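Local atomic coordinates of PA1221 (Pseudomonas aeruginosa, PDB entry 4DG8), a protein that belongs to the ANL superfamily of AMP-binding enzymes, carries a carboxy-terminal phosphopantetheine attachment domain, and binds adenosine monophosphate. Residues A[22-30]-A[159-167]; A[189-199]-A[219-228]. One frame throughout, in Å; residues are numbered along the deposited sequence.

Contact 1: A[22-30]-A[159-167]; sequences DLYAHPTVV and PCFAADQIA
A163 pushes its methyl group into the bend of 22-30. A163 CB lies 3.2 Å from H26 O and 3.7 Å from L23 O, so two backbone carbonyls border the methyl. A163 is the second residue of a type I turn, A162 to Q165, and this turn carries most of the contact. Y24 reaches the turn from residues 23-25, a 3-10 segment. Its ring edge meets the methyl of A162, and Y24 CE1 is 3.8 Å from A162 CB. Y24 OH donates to D164 OD2 at 2.8 Å and arrives from above the carboxylate plane, 63° out of it. D164 keeps CG between its backbone N and carbonyl carbon (chi1 63°), which turns the carboxylate to the tyrosine. T28 works through its methyl: T28 CG2 is 3.6 Å from F161 O and also touches the peptide between A162 and A163. T28 OG1 instead caps A31 N at the start of helix 29-39. Two residues on, in the first turn of that helix, V30 CG2 reaches F161 CZ at 3.8 Å. The contact lies near the surface. Helix 186-193 borders it through H186, which meets the F161 ring, and L98 of helix 88-99 packs on V29 and V30. From the turn the chain enters strand 166-172, inside the seven-stranded mixed sheet.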
loop_
_atom_site.group_PDB
_atom_site.type_symbol
_atom_site.label_atom_id
_atom_site.label_comp_id
_atom_site.label_asym_id
_atom_site.label_seq_id
_atom_site.Cartn_x
_atom_site.Cartn_y
_atom_site.Cartn_z
ATOM N N ASP A 22 18.451 -12.413 -2.897
ATOM C CA ASP A 22 19.204 -11.564 -3.808
ATOM C C ASP A 22 18.244 -10.918 -4.800
ATOM O O ASP A 22 17.462 -11.618 -5.453
ATOM C CB ASP A 22 20.218 -12.431 -4.558
ATOM C CG ASP A 22 21.045 -11.650 -5.578
ATOM O OD1 ASP A 22 21.246 -10.428 -5.402
ATOM O OD2 ASP A 22 21.518 -12.285 -6.555
ATOM N N LEU A 23 18.301 -9.593 -4.917
ATOM C CA LEU A 23 17.465 -8.885 -5.890
ATOM C C LEU A 23 17.635 -9.422 -7.313
ATOM O O LEU A 23 16.658 -9.556 -8.051
ATOM C CB LEU A 23 17.733 -7.382 -5.871
ATOM C CG LEU A 23 16.894 -6.582 -4.871
ATOM C CD1 LEU A 23 17.442 -6.752 -3.453
ATOM C CD2 LEU A 23 16.863 -5.114 -5.254
ATOM N N TYR A 24 18.871 -9.730 -7.695
ATOM C CA TYR A 24 19.159 -10.182 -9.057
ATOM C C TYR A 24 18.663 -11.596 -9.350
ATOM O O TYR A 24 18.798 -12.087 -10.474
ATOM C CB TYR A 24 20.651 -10.036 -9.370
ATOM C CG TYR A 24 21.093 -8.619 -9.154
ATOM C CD1 TYR A 24 20.662 -7.612 -10.010
ATOM C CD2 TYR A 24 21.889 -8.271 -8.069
ATOM C CE1 TYR A 24 21.033 -6.304 -9.817
ATOM C CE2 TYR A 24 22.262 -6.952 -7.855
ATOM C CZ TYR A 24 21.828 -5.975 -8.738
ATOM O OH TYR A 24 22.182 -4.663 -8.558
ATOM N N ALA A 25 18.112 -12.257 -8.333
ATOM C CA ALA A 25 17.532 -13.585 -8.518
ATOM C C ALA A 25 16.094 -13.459 -8.997
ATOM O O ALA A 25 15.403 -14.452 -9.199
ATOM C CB ALA A 25 17.589 -14.380 -7.230
ATOM N N HIS A 26 15.645 -12.223 -9.176
ATOM C CA HIS A 26 14.267 -11.976 -9.568
ATOM C C HIS A 26 14.238 -11.232 -10.894
ATOM O O HIS A 26 15.129 -10.442 -11.179
ATOM C CB HIS A 26 13.536 -11.224 -8.440
ATOM C CG HIS A 26 13.502 -11.998 -7.159
ATOM N ND1 HIS A 26 12.490 -12.884 -6.852
ATOM C CD2 HIS A 26 14.393 -12.078 -6.141
ATOM C CE1 HIS A 26 12.735 -13.443 -5.678
ATOM N NE2 HIS A 26 13.880 -12.967 -5.222
ATOM N N PRO A 27 13.236 -11.517 -11.730
ATOM C CA PRO A 27 13.209 -10.870 -13.047
ATOM C C PRO A 27 12.666 -9.448 -12.915
ATOM O O PRO A 27 12.023 -9.130 -11.904
ATOM C CB PRO A 27 12.247 -11.759 -13.845
ATOM C CG PRO A 27 11.208 -12.180 -12.767
ATOM C CD PRO A 27 12.028 -12.332 -11.480
ATOM N N THR A 28 12.934 -8.590 -13.897
ATOM C CA THR A 28 12.283 -7.281 -13.902
ATOM C C THR A 28 10.773 -7.485 -14.123
ATOM O O THR A 28 10.341 -8.549 -14.579
ATOM C CB THR A 28 12.844 -6.359 -14.999
ATOM O OG1 THR A 28 12.396 -6.828 -16.277
ATOM C CG2 THR A 28 14.397 -6.307 -14.963
ATOM N N VAL A 29 9.963 -6.490 -13.770
ATOM C CA VAL A 29 8.526 -6.592 -14.021
ATOM C C VAL A 29 8.248 -6.733 -15.523
ATOM O O VAL A 29 7.336 -7.434 -15.928
ATOM C CB VAL A 29 7.764 -5.364 -13.495
ATOM C CG1 VAL A 29 6.315 -5.432 -13.906
ATOM C CG2 VAL A 29 7.886 -5.265 -11.979
ATOM N N VAL A 30 9.041 -6.054 -16.345
ATOM C CA VAL A 30 8.756 -6.021 -17.768
ATOM C C VAL A 30 9.168 -7.329 -18.448
ATOM O O VAL A 30 8.503 -7.776 -19.373
ATOM C CB VAL A 30 9.402 -4.821 -18.468
ATOM C CG1 VAL A 30 8.832 -3.497 -17.914
ATOM C CG2 VAL A 30 10.888 -4.877 -18.311
ATOM N N PRO A 159 15.245 0.856 -22.994
ATOM C CA PRO A 159 16.401 0.792 -22.095
ATOM C C PRO A 159 16.538 -0.587 -21.463
ATOM O O PRO A 159 15.541 -1.290 -21.244
ATOM C CB PRO A 159 16.066 1.840 -21.020
ATOM C CG PRO A 159 15.106 2.781 -21.686
ATOM C CD PRO A 159 14.289 1.908 -22.593
ATOM N N CYS A 160 17.778 -0.975 -21.192
ATOM C CA CYS A 160 18.058 -2.232 -20.502
ATOM C C CYS A 160 18.347 -1.917 -19.055
ATOM O O CYS A 160 19.006 -0.918 -18.747
ATOM C CB CYS A 160 19.268 -2.947 -21.108
ATOM S SG CYS A 160 19.086 -3.419 -22.846
ATOM N N PHE A 161 17.838 -2.756 -18.168
ATOM C CA PHE A 161 18.063 -2.566 -16.746
ATOM C C PHE A 161 17.853 -3.876 -16.025
ATOM O O PHE A 161 17.236 -4.790 -16.563
ATOM C CB PHE A 161 17.151 -1.463 -16.172
ATOM C CG PHE A 161 15.688 -1.613 -16.535
ATOM C CD1 PHE A 161 14.828 -2.349 -15.732
ATOM C CD2 PHE A 161 15.176 -1.005 -17.685
ATOM C CE1 PHE A 161 13.475 -2.469 -16.062
ATOM C CE2 PHE A 161 13.829 -1.130 -18.029
ATOM C CZ PHE A 161 12.976 -1.857 -17.221
ATOM N N ALA A 162 18.373 -3.955 -14.803
ATOM C CA ALA A 162 18.190 -5.121 -13.949
ATOM C C ALA A 162 17.077 -4.877 -12.932
ATOM O O ALA A 162 16.522 -3.786 -12.850
ATOM C CB ALA A 162 19.502 -5.457 -13.234
ATOM N N ALA A 163 16.787 -5.896 -12.136
ATOM C CA ALA A 163 15.633 -5.900 -11.247
ATOM C C ALA A 163 15.801 -4.920 -10.077
ATOM O O ALA A 163 14.870 -4.694 -9.290
ATOM C CB ALA A 163 15.374 -7.307 -10.746
ATOM N N ASP A 164 16.992 -4.340 -9.978
ATOM C CA ASP A 164 17.259 -3.303 -8.999
ATOM C C ASP A 164 16.748 -1.932 -9.458
ATOM O O ASP A 164 16.748 -0.991 -8.682
ATOM C CB ASP A 164 18.750 -3.241 -8.652
ATOM C CG ASP A 164 19.621 -2.882 -9.843
ATOM O OD1 ASP A 164 19.170 -3.018 -10.996
ATOM O OD2 ASP A 164 20.774 -2.469 -9.623
ATOM N N GLN A 165 16.304 -1.822 -10.710
ATOM C CA GLN A 165 15.707 -0.575 -11.182
ATOM C C GLN A 165 14.501 -0.214 -10.303
ATOM O O GLN A 165 13.719 -1.097 -9.904
ATOM C CB GLN A 165 15.229 -0.728 -12.628
ATOM C CG GLN A 165 14.981 0.594 -13.345
ATOM C CD GLN A 165 16.282 1.304 -13.695
ATOM O OE1 GLN A 165 17.362 0.821 -13.377
ATOM N NE2 GLN A 165 16.184 2.447 -14.359
ATOM N N ILE A 166 14.345 1.074 -10.004
ATOM C CA ILE A 166 13.169 1.542 -9.269
ATOM C C ILE A 166 11.941 1.346 -10.152
ATOM O O ILE A 166 11.953 1.741 -11.323
ATOM C CB ILE A 166 13.278 3.054 -8.904
ATOM C CG1 ILE A 166 14.616 3.356 -8.224
ATOM C CG2 ILE A 166 12.064 3.513 -8.044
ATOM C CD1 ILE A 166 14.861 2.538 -6.969
ATOM N N ALA A 167 10.939 0.642 -9.630
ATOM C CA ALA A 167 9.604 0.570 -10.233
ATOM C C ALA A 167 8.636 1.703 -9.825
ATOM O O ALA A 167 7.843 2.216 -10.631
ATOM C CB ALA A 167 8.976 -0.803 -9.972
#

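Contact 2: A[189-199]-A[219-228]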
loop_
_atom_site.group_PDB
_atom_site.type_symbol
_atom_site.label_atom_id
_atom_site.label_comp_id
_atom_site.label_asym_id
_atom_site.label_seq_id
_atom_site.Cartn_x
_atom_site.Cartn_y
_atom_site.Cartn_z
ATOM N N ILE A 189 8.711 -6.201 -6.439
ATOM C CA ILE A 189 7.442 -6.582 -7.055
ATOM C C ILE A 189 7.396 -8.025 -7.549
ATOM O O ILE A 189 6.417 -8.744 -7.265
ATOM C CB ILE A 189 7.090 -5.663 -8.248
ATOM C CG1 ILE A 189 6.964 -4.213 -7.773
ATOM C CG2 ILE A 189 5.787 -6.123 -8.875
ATOM C CD1 ILE A 189 6.683 -3.224 -8.897
ATOM N N THR A 190 8.418 -8.448 -8.306
ATOM C CA THR A 190 8.394 -9.807 -8.858
ATOM C C THR A 190 8.596 -10.848 -7.744
ATOM O O THR A 190 8.016 -11.928 -7.804
ATOM C CB THR A 190 9.400 -10.035 -10.032
ATOM O OG1 THR A 190 10.733 -9.801 -9.579
ATOM C CG2 THR A 190 9.090 -9.098 -11.221
ATOM N N ARG A 191 9.373 -10.511 -6.713
ATOM C CA ARG A 191 9.521 -11.414 -5.566
ATOM C C ARG A 191 8.187 -11.507 -4.831
ATOM O O ARG A 191 7.797 -12.593 -4.397
ATOM C CB ARG A 191 10.672 -11.017 -4.623
ATOM C CG ARG A 191 10.335 -9.939 -3.544
ATOM C CD ARG A 191 9.604 -10.600 -2.365
ATOM N NE ARG A 191 9.709 -9.895 -1.085
ATOM C CZ ARG A 191 9.008 -8.806 -0.762
ATOM N NH1 ARG A 191 8.176 -8.245 -1.639
ATOM N NH2 ARG A 191 9.158 -8.254 0.433
ATOM N N LEU A 192 7.480 -10.383 -4.720
ATOM C CA LEU A 192 6.164 -10.407 -4.092
ATOM C C LEU A 192 5.197 -11.345 -4.826
ATOM O O LEU A 192 4.447 -12.107 -4.193
ATOM C CB LEU A 192 5.548 -8.984 -4.032
ATOM C CG LEU A 192 4.087 -8.915 -3.530
ATOM C CD1 LEU A 192 4.006 -9.365 -2.066
ATOM C CD2 LEU A 192 3.467 -7.530 -3.718
ATOM N N CYS A 193 5.182 -11.254 -6.159
ATOM C CA CYS A 193 4.108 -11.896 -6.932
ATOM C C CYS A 193 4.330 -13.323 -7.444
ATOM O O CYS A 193 3.369 -13.987 -7.832
ATOM C CB CYS A 193 3.700 -10.998 -8.108
ATOM S SG CYS A 193 3.215 -9.322 -7.618
ATOM N N LEU A 194 5.568 -13.803 -7.424
ATOM C CA LEU A 194 5.899 -15.077 -8.061
ATOM C C LEU A 194 6.305 -16.166 -7.057
ATOM O O LEU A 194 7.037 -15.902 -6.100
ATOM C CB LEU A 194 7.037 -14.894 -9.086
ATOM C CG LEU A 194 6.932 -13.900 -10.255
ATOM C CD1 LEU A 194 8.085 -14.167 -11.237
ATOM C CD2 LEU A 194 5.587 -13.979 -10.980
ATOM N N GLY A 195 5.847 -17.394 -7.296
ATOM C CA GLY A 195 6.253 -18.535 -6.496
ATOM C C GLY A 195 5.741 -18.523 -5.060
ATOM O O GLY A 195 6.340 -19.124 -4.161
ATOM N N GLN A 196 4.622 -17.859 -4.821
ATOM C CA GLN A 196 4.147 -17.767 -3.443
ATOM C C GLN A 196 3.011 -18.755 -3.153
ATOM O O GLN A 196 1.992 -18.795 -3.858
ATOM C CB GLN A 196 3.729 -16.326 -3.111
ATOM C CG GLN A 196 4.815 -15.301 -3.389
ATOM C CD GLN A 196 5.847 -15.188 -2.272
ATOM O OE1 GLN A 196 5.833 -15.951 -1.287
ATOM N NE2 GLN A 196 6.756 -14.222 -2.421
ATOM N N SER A 197 3.194 -19.562 -2.117
ATOM C CA SER A 197 2.147 -20.488 -1.685
ATOM C C SER A 197 0.839 -19.792 -1.243
ATOM O O SER A 197 -0.252 -20.381 -1.333
ATOM C CB SER A 197 2.674 -21.412 -0.578
ATOM O OG SER A 197 3.219 -20.653 0.486
ATOM N N PHE A 198 0.923 -18.545 -0.782
ATOM C CA PHE A 198 -0.293 -17.880 -0.313
ATOM C C PHE A 198 -1.136 -17.323 -1.476
ATOM O O PHE A 198 -2.240 -16.824 -1.267
ATOM C CB PHE A 198 0.008 -16.798 0.736
ATOM C CG PHE A 198 0.984 -15.738 0.271
ATOM C CD1 PHE A 198 0.545 -14.639 -0.437
ATOM C CD2 PHE A 198 2.340 -15.855 0.543
ATOM C CE1 PHE A 198 1.433 -13.668 -0.863
ATOM C CE2 PHE A 198 3.235 -14.886 0.117
ATOM C CZ PHE A 198 2.778 -13.789 -0.584
ATOM N N LEU A 199 -0.570 -17.346 -2.679
ATOM C CA LEU A 199 -1.267 -16.963 -3.920
ATOM C C LEU A 199 -1.720 -18.146 -4.785
ATOM O O LEU A 199 -2.044 -17.985 -5.962
ATOM C CB LEU A 199 -0.478 -15.934 -4.740
ATOM C CG LEU A 199 -0.238 -14.584 -4.055
ATOM C CD1 LEU A 199 0.625 -13.704 -4.959
ATOM C CD2 LEU A 199 -1.569 -13.865 -3.617
ATOM N N THR A 219 0.145 -2.919 -5.471
ATOM C CA THR A 219 1.190 -3.712 -6.112
ATOM C C THR A 219 0.766 -5.169 -6.235
ATOM O O THR A 219 0.992 -5.829 -7.270
ATOM C CB THR A 219 2.493 -3.651 -5.309
ATOM O OG1 THR A 219 2.849 -2.277 -5.105
ATOM C CG2 THR A 219 3.609 -4.374 -6.052
ATOM N N LEU A 220 0.159 -5.681 -5.168
ATOM C CA LEU A 220 -0.341 -7.052 -5.198
ATOM C C LEU A 220 -1.552 -7.177 -6.135
ATOM O O LEU A 220 -1.641 -8.115 -6.941
ATOM C CB LEU A 220 -0.737 -7.506 -3.793
ATOM C CG LEU A 220 -1.433 -8.866 -3.743
ATOM C CD1 LEU A 220 -0.475 -9.962 -4.231
ATOM C CD2 LEU A 220 -1.911 -9.137 -2.330
ATOM N N GLU A 221 -2.505 -6.260 -6.000
ATOM C CA GLU A 221 -3.729 -6.385 -6.802
ATOM C C GLU A 221 -3.461 -6.392 -8.311
ATOM O O GLU A 221 -4.054 -7.163 -9.065
ATOM C CB GLU A 221 -4.714 -5.280 -6.447
ATOM C CG GLU A 221 -5.217 -5.385 -5.009
ATOM C CD GLU A 221 -6.018 -4.180 -4.582
ATOM O OE1 GLU A 221 -6.328 -3.318 -5.440
ATOM O OE2 GLU A 221 -6.339 -4.106 -3.381
ATOM N N ILE A 222 -2.563 -5.520 -8.737
ATOM C CA ILE A 222 -2.263 -5.358 -10.147
ATOM C C ILE A 222 -1.265 -6.393 -10.627
ATOM O O ILE A 222 -1.575 -7.217 -11.499
ATOM C CB ILE A 222 -1.774 -3.936 -10.434
ATOM C CG1 ILE A 222 -2.908 -2.954 -10.106
ATOM C CG2 ILE A 222 -1.303 -3.803 -11.899
ATOM C CD1 ILE A 222 -2.458 -1.481 -9.933
ATOM N N TRP A 223 -0.061 -6.365 -10.053
ATOM C CA TRP A 223 0.988 -7.234 -10.561
ATOM C C TRP A 223 0.786 -8.704 -10.185
ATOM O O TRP A 223 1.254 -9.591 -10.882
ATOM C CB TRP A 223 2.366 -6.701 -10.154
ATOM C CG TRP A 223 2.533 -5.303 -10.664
ATOM C CD1 TRP A 223 2.553 -4.153 -9.929
ATOM C CD2 TRP A 223 2.620 -4.904 -12.038
ATOM N NE1 TRP A 223 2.673 -3.058 -10.762
ATOM C CE2 TRP A 223 2.710 -3.490 -12.061
ATOM C CE3 TRP A 223 2.631 -5.604 -13.254
ATOM C CZ2 TRP A 223 2.842 -2.759 -13.258
ATOM C CZ3 TRP A 223 2.754 -4.876 -14.448
ATOM C CH2 TRP A 223 2.867 -3.471 -14.434
ATOM N N GLY A 224 0.076 -8.969 -9.095
ATOM C CA GLY A 224 -0.260 -10.348 -8.786
ATOM C C GLY A 224 -1.037 -11.016 -9.924
ATOM O O GLY A 224 -0.821 -12.188 -10.233
ATOM N N ALA A 225 -1.970 -10.282 -10.523
ATOM C CA ALA A 225 -2.633 -10.740 -11.746
ATOM C C ALA A 225 -1.718 -10.763 -12.953
ATOM O O ALA A 225 -1.492 -11.824 -13.560
ATOM C CB ALA A 225 -3.832 -9.847 -12.064
ATOM N N LEU A 226 -1.176 -9.594 -13.302
ATOM C CA LEU A 226 -0.536 -9.470 -14.614
ATOM C C LEU A 226 0.755 -10.283 -14.729
ATOM O O LEU A 226 1.153 -10.682 -15.818
ATOM C CB LEU A 226 -0.263 -8.000 -14.965
ATOM C CG LEU A 226 -1.488 -7.100 -15.168
ATOM C CD1 LEU A 226 -1.033 -5.671 -15.384
ATOM C CD2 LEU A 226 -2.306 -7.584 -16.368
ATOM N N LEU A 227 1.431 -10.510 -13.612
ATOM C CA LEU A 227 2.666 -11.279 -13.667
ATOM C C LEU A 227 2.390 -12.789 -13.621
ATOM O O LEU A 227 3.298 -13.612 -13.766
ATOM C CB LEU A 227 3.639 -10.824 -12.562
ATOM C CG LEU A 227 4.028 -9.349 -12.678
ATOM C CD1 LEU A 227 5.075 -8.999 -11.637
ATOM C CD2 LEU A 227 4.531 -9.001 -14.106
ATOM N N ASN A 228 1.136 -13.146 -13.352
ATOM C CA ASN A 228 0.679 -14.535 -13.457
ATOM C C ASN A 228 -0.224 -14.951 -14.627
ATOM O O ASN A 228 -0.742 -16.069 -14.634
ATOM C CB ASN A 228 0.191 -15.049 -12.105
ATOM C CG ASN A 228 1.308 -15.067 -11.092
ATOM O OD1 ASN A 228 2.202 -15.919 -11.158
ATOM N ND2 ASN A 228 1.312 -14.083 -10.190
HETATM O O HOH W 1 3.931 -17.285 -9.971
#
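Helices 189-193 and 219-226 cross at -76°, with their axes 9.3 Å apart at closest approach. The backbones come nearest at C193 and G224, whose CA atoms are 5.0 Å apart. C193 SG rests on the helix backbone, 3.5 Å from G224 N. The sulfur points there because it stands anti to its own carbonyl carbon (chi1 -55°), and it also touches W223 CB. I189 adds its two branches: CG1 meets the methyl of T219, and I189 CG2 lies 3.7 Å from W223 CB. L227 CD1 fills in between I189 CG2 and T190 CG2. L199 and L220 lie alongside each other, pointing opposite ways, with L199 CD1 4.0 Å from L220 CD1. The polar link is N228. N228 ND2 donates to C193 O across the contact at 3.1 Å, nearly straight at 169°, and to G224 O, four residues back in its own segment, at 2.9 Å. Both acceptors lie in the amide plane, so the two bonds fix the rotation of the amide. A water bridges N228 OD1 to G195 N. T219, whose hydroxyl bonds to Y168, lies about 10 Å from the bound AMP, measured from its side chain. The interface is buried and mostly apolar, and one asparagine amide gives C193 O a partner, linking the last residue of helix 189-193 to G224.

The two contacts come in series along the chain: contact 1 closes at A167, and contact 2 opens at I189. Their centres are 15 Å apart, on the same side of the chain's centre, with contact 2 the deeper. Strands 166-172 and 180-185, neighbours in the seven-stranded sheet, lead from one to helix 186-193 of the other. They also touch directly. P27 O is 2.7 Å from T190 OG1, a probable hydrogen bond, H26 packs on T190 and R191, and A167 meets I189. V29 of helix 29-39 reaches both I189 and W223. Residues 22-30 are thus joined to helices 186-193 and 217-226, next to the seven-stranded sheet.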